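Local coordinates for DNA repair protein RecN (Deinococcus radiodurans, PDB 4ABX) that may take part in recombinational repair of damaged DNA as an ATP-binding, SMC-like protein, of which this chain is the coiled-coil domain, at residues A[88-91]-A[92-96]; A[56-60]-A[61-65]. All blocks are in the same frame, centred on the assembly; numbering follows the deposited sequence.

Overall arrangement
Both contacts are local, contact 1 within a helix and contact 2 at the end of one, and both lie in the coiled-coil domain of RecN; ATP binding is a property of the whole protein. Contact 2 comes first along the chain, at the C-terminal end of helix 33-63; contact 1 follows near the start of helix 87-115, farther out, its centre about 47 Å from the centre of the chain, that of contact 2 about 24 Å. Their centres are about 25 Å apart and their nearest atoms about 12 Å, so they do not touch. Helix 87-115 connects them, carrying contact 1 near its beginning and packing against contact 2 through Ile-106, Ala-107, Leu-110 and Arg-111. Both also meet the second subunit.

Contact 1: A[88-91]-A[92-96]; sequences TVMQ and LQNEL
Gln-91 and Glu-95, one helical turn apart, join through their side chains: Gln-91 NE2 donates to Glu-95 OE2 at 3.3 Å, a long but fairly straight bond (164° at the hydrogen). The acceptor lies in the amide plane, while amide and carboxylate planes are turned 73° from each other. Gln-91 CG also lies 3.5 Å from Glu-95 OE2, so aliphatic chain and polar end meet the same oxygen. Long, flexible side chains can bridge a turn here, Gln-91 exposed and Glu-95 at the border of the dimer contact, against Ile-106 of the second subunit. With an alanine in place of Glu-95, the Gln-91 amide would probably lose this acceptor and be freer to turn.

On another face Leu-92 leans back over the preceding turn. Its CG sits beside its own backbone N (chi1 -68°), bringing it within 3.4 Å of Thr-88 O, and Leu-92 CD1 reaches Thr-88 CG2 at 4.2 Å.

Beneath these side chains, four successive i to i+4 backbone bonds fix the spacing, among them Leu-92 N to Thr-88 O and Glu-95 N to Gln-91 O, the latter 2.9 Å long.

Buried Gln-93 faces helix 68-83, where its NE2 bonds to Val-76 O and its chain touches Leu-79 and Ala-83. Hydrophobic Val-89 and Leu-92 suit the dimer side, Val-89 on Ile-50 and Leu-92 on Leu-110, both of the second subunit; this part of helix 87-115 thus packs on helix 68-83 and on the other subunit.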
loop_
_atom_site.group_PDB
_atom_site.type_symbol
_atom_site.label_atom_id
_atom_site.label_comp_id
_atom_site.label_asym_id
_atom_site.label_seq_id
_atom_site.Cartn_x
_atom_site.Cartn_y
_atom_site.Cartn_z
ATOM N N THR A 88 -13.871 18.683 -6.456
ATOM C CA THR A 88 -13.422 17.474 -7.139
ATOM C C THR A 88 -12.502 16.614 -6.264
ATOM O O THR A 88 -12.679 15.397 -6.180
ATOM C CB THR A 88 -12.734 17.798 -8.483
ATOM O OG1 THR A 88 -13.685 18.403 -9.366
ATOM C CG2 THR A 88 -12.194 16.527 -9.135
ATOM N N VAL A 89 -11.519 17.238 -5.620
ATOM C CA VAL A 89 -10.672 16.515 -4.671
ATOM C C VAL A 89 -11.513 15.940 -3.525
ATOM O O VAL A 89 -11.347 14.782 -3.147
ATOM C CB VAL A 89 -9.527 17.394 -4.118
ATOM C CG1 VAL A 89 -8.803 16.698 -2.973
ATOM C CG2 VAL A 89 -8.539 17.739 -5.228
ATOM N N MET A 90 -12.427 16.741 -2.986
ATOM C CA MET A 90 -13.293 16.266 -1.913
ATOM C C MET A 90 -14.058 15.012 -2.347
ATOM O O MET A 90 -14.135 14.027 -1.604
ATOM C CB MET A 90 -14.264 17.356 -1.450
ATOM C CG MET A 90 -15.380 16.825 -0.546
ATOM S SD MET A 90 -16.414 18.101 0.214
ATOM C CE MET A 90 -15.201 18.951 1.235
ATOM N N GLN A 91 -14.604 15.040 -3.557
ATOM C CA GLN A 91 -15.344 13.889 -4.075
ATOM C C GLN A 91 -14.471 12.636 -4.209
ATOM O O GLN A 91 -14.861 11.553 -3.775
ATOM C CB GLN A 91 -16.002 14.213 -5.416
ATOM C CG GLN A 91 -16.782 13.048 -6.003
ATOM C CD GLN A 91 -17.708 13.470 -7.126
ATOM O OE1 GLN A 91 -18.117 14.631 -7.206
ATOM N NE2 GLN A 91 -18.044 12.529 -8.003
ATOM N N LEU A 92 -13.296 12.789 -4.815
ATOM C CA LEU A 92 -12.360 11.680 -4.950
ATOM C C LEU A 92 -11.954 11.121 -3.587
ATOM O O LEU A 92 -11.803 9.911 -3.427
ATOM C CB LEU A 92 -11.117 12.111 -5.732
ATOM C CG LEU A 92 -11.318 12.438 -7.209
ATOM C CD1 LEU A 92 -10.112 13.202 -7.764
ATOM C CD2 LEU A 92 -11.586 11.167 -8.013
ATOM N N GLN A 93 -11.783 12.000 -2.604
ATOM C CA GLN A 93 -11.458 11.563 -1.248
ATOM C C GLN A 93 -12.562 10.680 -0.678
ATOM O O GLN A 93 -12.291 9.656 -0.040
ATOM C CB GLN A 93 -11.223 12.753 -0.313
ATOM C CG GLN A 93 -10.644 12.346 1.045
ATOM C CD GLN A 93 -10.706 13.455 2.077
ATOM O OE1 GLN A 93 -11.616 14.279 2.064
ATOM N NE2 GLN A 93 -9.729 13.481 2.978
ATOM N N ASN A 94 -13.809 11.082 -0.903
ATOM C CA ASN A 94 -14.953 10.295 -0.454
ATOM C C ASN A 94 -15.043 8.944 -1.163
ATOM O O ASN A 94 -15.315 7.925 -0.535
ATOM C CB ASN A 94 -16.254 11.083 -0.614
ATOM C CG ASN A 94 -16.431 12.145 0.458
ATOM O OD1 ASN A 94 -16.952 13.229 0.194
ATOM N ND2 ASN A 94 -16.005 11.834 1.679
ATOM N N GLU A 95 -14.800 8.936 -2.468
ATOM C CA GLU A 95 -14.717 7.683 -3.208
ATOM C C GLU A 95 -13.590 6.794 -2.680
ATOM O O GLU A 95 -13.709 5.564 -2.673
ATOM C CB GLU A 95 -14.544 7.952 -4.708
ATOM C CG GLU A 95 -15.793 8.536 -5.353
ATOM C CD GLU A 95 -15.545 9.077 -6.748
ATOM O OE1 GLU A 95 -14.456 8.826 -7.305
ATOM O OE2 GLU A 95 -16.445 9.760 -7.286
ATOM N N LEU A 96 -12.502 7.417 -2.228
ATOM C CA LEU A 96 -11.360 6.674 -1.703
ATOM C C LEU A 96 -11.684 6.045 -0.341
ATOM O O LEU A 96 -11.278 4.914 -0.058
ATOM C CB LEU A 96 -10.112 7.563 -1.623
ATOM C CG LEU A 96 -8.792 6.852 -1.314
ATOM C CD1 LEU A 96 -8.517 5.742 -2.335
ATOM C CD2 LEU A 96 -7.633 7.849 -1.280
#

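Contact 2: A[56-60]-A[61-65]; sequences GGVEL and LSDGD
Val-58 O receives two backbone N-H groups as helix 33-63 ends: a weak bond from Ser-62 N and a straighter one from Asp-63 N, 3.0 Å away at 167°. The second spans five residues, the mark of a pi-type turn, and the next bond keeps that wider spacing, Gly-64 N meeting Glu-59 O at 2.7 Å on a lone pair in the carbonyl plane. Before the widening, Leu-61 N still bonds to Gly-57 O in the alpha-helical pattern. Gly-64 suits the exit from the helix, since a CB here would run into Glu-59 O.

Among the van der Waals contacts, carbon meets oxygen twice: Val-58 CG1 lies 3.6 Å from Asp-63 OD2, the two side chains pointing the same way, and Leu-61 CG packs 3.3 Å from Gly-57 O.

The Glu-59 and Asp-63 side chains cross at about a right angle. A bend at chi2 (72°) turns the Glu-59 carboxylate forward, bringing Glu-59 OE2 within 3.5 Å of Gly-64 CA. Glu-59 OE1 stays 5.0 Å from Asp-63 OD2, whose negative charge is answered by a salt bridge to Arg-111.

Helix 87-115 backs this end, with Val-58 on Leu-110 and Leu-61 on Ile-106; Leu-61 also packs on Ala-75 of the second subunit, and backbone hydrogen bonds tie Leu-60 to Ala-68 and Leu-61 to Ala-69 of helix 68-83.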
loop_
_atom_site.group_PDB
_atom_site.type_symbol
_atom_site.label_atom_id
_atom_site.label_comp_id
_atom_site.label_asym_id
_atom_site.label_seq_id
_atom_site.Cartn_x
_atom_site.Cartn_y
_atom_site.Cartn_z
ATOM N N GLY A 56 -2.718 -15.039 3.487
ATOM C CA GLY A 56 -1.862 -14.133 2.746
ATOM C C GLY A 56 -2.574 -12.838 2.398
ATOM O O GLY A 56 -2.002 -11.757 2.520
ATOM N N GLY A 57 -3.827 -12.949 1.971
ATOM C CA GLY A 57 -4.623 -11.785 1.629
ATOM C C GLY A 57 -4.848 -10.863 2.812
ATOM O O GLY A 57 -4.750 -9.642 2.692
ATOM N N VAL A 58 -5.161 -11.453 3.961
ATOM C CA VAL A 58 -5.354 -10.689 5.185
ATOM C C VAL A 58 -4.087 -9.911 5.542
ATOM O O VAL A 58 -4.146 -8.728 5.888
ATOM C CB VAL A 58 -5.769 -11.612 6.347
ATOM C CG1 VAL A 58 -5.664 -10.883 7.682
ATOM C CG2 VAL A 58 -7.180 -12.125 6.120
ATOM N N GLU A 59 -2.941 -10.573 5.435
ATOM C CA GLU A 59 -1.658 -9.944 5.733
ATOM C C GLU A 59 -1.399 -8.714 4.854
ATOM O O GLU A 59 -1.029 -7.652 5.353
ATOM C CB GLU A 59 -0.524 -10.959 5.567
ATOM C CG GLU A 59 0.795 -10.528 6.191
ATOM C CD GLU A 59 0.767 -10.577 7.708
ATOM O OE1 GLU A 59 -0.259 -11.016 8.275
ATOM O OE2 GLU A 59 1.775 -10.183 8.332
ATOM N N LEU A 60 -1.605 -8.862 3.548
ATOM C CA LEU A 60 -1.297 -7.803 2.586
ATOM C C LEU A 60 -2.320 -6.672 2.583
ATOM O O LEU A 60 -1.987 -5.520 2.289
ATOM C CB LEU A 60 -1.180 -8.380 1.170
ATOM C CG LEU A 60 0.010 -9.292 0.866
ATOM C CD1 LEU A 60 -0.265 -10.148 -0.372
ATOM C CD2 LEU A 60 1.304 -8.501 0.706
ATOM N N LEU A 61 -3.570 -6.994 2.895
ATOM C CA LEU A 61 -4.619 -5.986 2.861
ATOM C C LEU A 61 -4.704 -5.209 4.170
ATOM O O LEU A 61 -5.126 -4.055 4.178
ATOM C CB LEU A 61 -5.983 -6.614 2.552
ATOM C CG LEU A 61 -6.237 -7.168 1.149
ATOM C CD1 LEU A 61 -7.685 -7.614 1.030
ATOM C CD2 LEU A 61 -5.899 -6.132 0.070
ATOM N N SER A 62 -4.291 -5.833 5.271
ATOM C CA SER A 62 -4.665 -5.320 6.584
ATOM C C SER A 62 -3.639 -5.500 7.711
ATOM O O SER A 62 -3.285 -4.535 8.382
ATOM C CB SER A 62 -6.007 -5.935 7.003
ATOM O OG SER A 62 -6.501 -5.336 8.189
ATOM N N ASP A 63 -3.174 -6.730 7.922
ATOM C CA ASP A 63 -2.413 -7.059 9.128
ATOM C C ASP A 63 -0.897 -6.867 9.047
ATOM O O ASP A 63 -0.246 -6.666 10.072
ATOM C CB ASP A 63 -2.723 -8.491 9.580
ATOM C CG ASP A 63 -4.099 -8.621 10.200
ATOM O OD1 ASP A 63 -4.915 -7.685 10.047
ATOM O OD2 ASP A 63 -4.363 -9.664 10.837
ATOM N N GLY A 64 -0.331 -6.950 7.849
ATOM C CA GLY A 64 1.101 -6.773 7.686
ATOM C C GLY A 64 1.549 -5.406 8.176
ATOM O O GLY A 64 0.750 -4.467 8.233
ATOM N N ASP A 65 2.821 -5.290 8.545
ATOM C CA ASP A 65 3.364 -3.999 8.959
ATOM C C ASP A 65 3.135 -2.987 7.844
ATOM O O ASP A 65 2.760 -1.835 8.091
ATOM C CB ASP A 65 4.850 -4.120 9.292
ATOM C CG ASP A 65 5.098 -4.928 10.551
ATOM O OD1 ASP A 65 4.504 -4.590 11.598
ATOM O OD2 ASP A 65 5.874 -5.906 10.491
#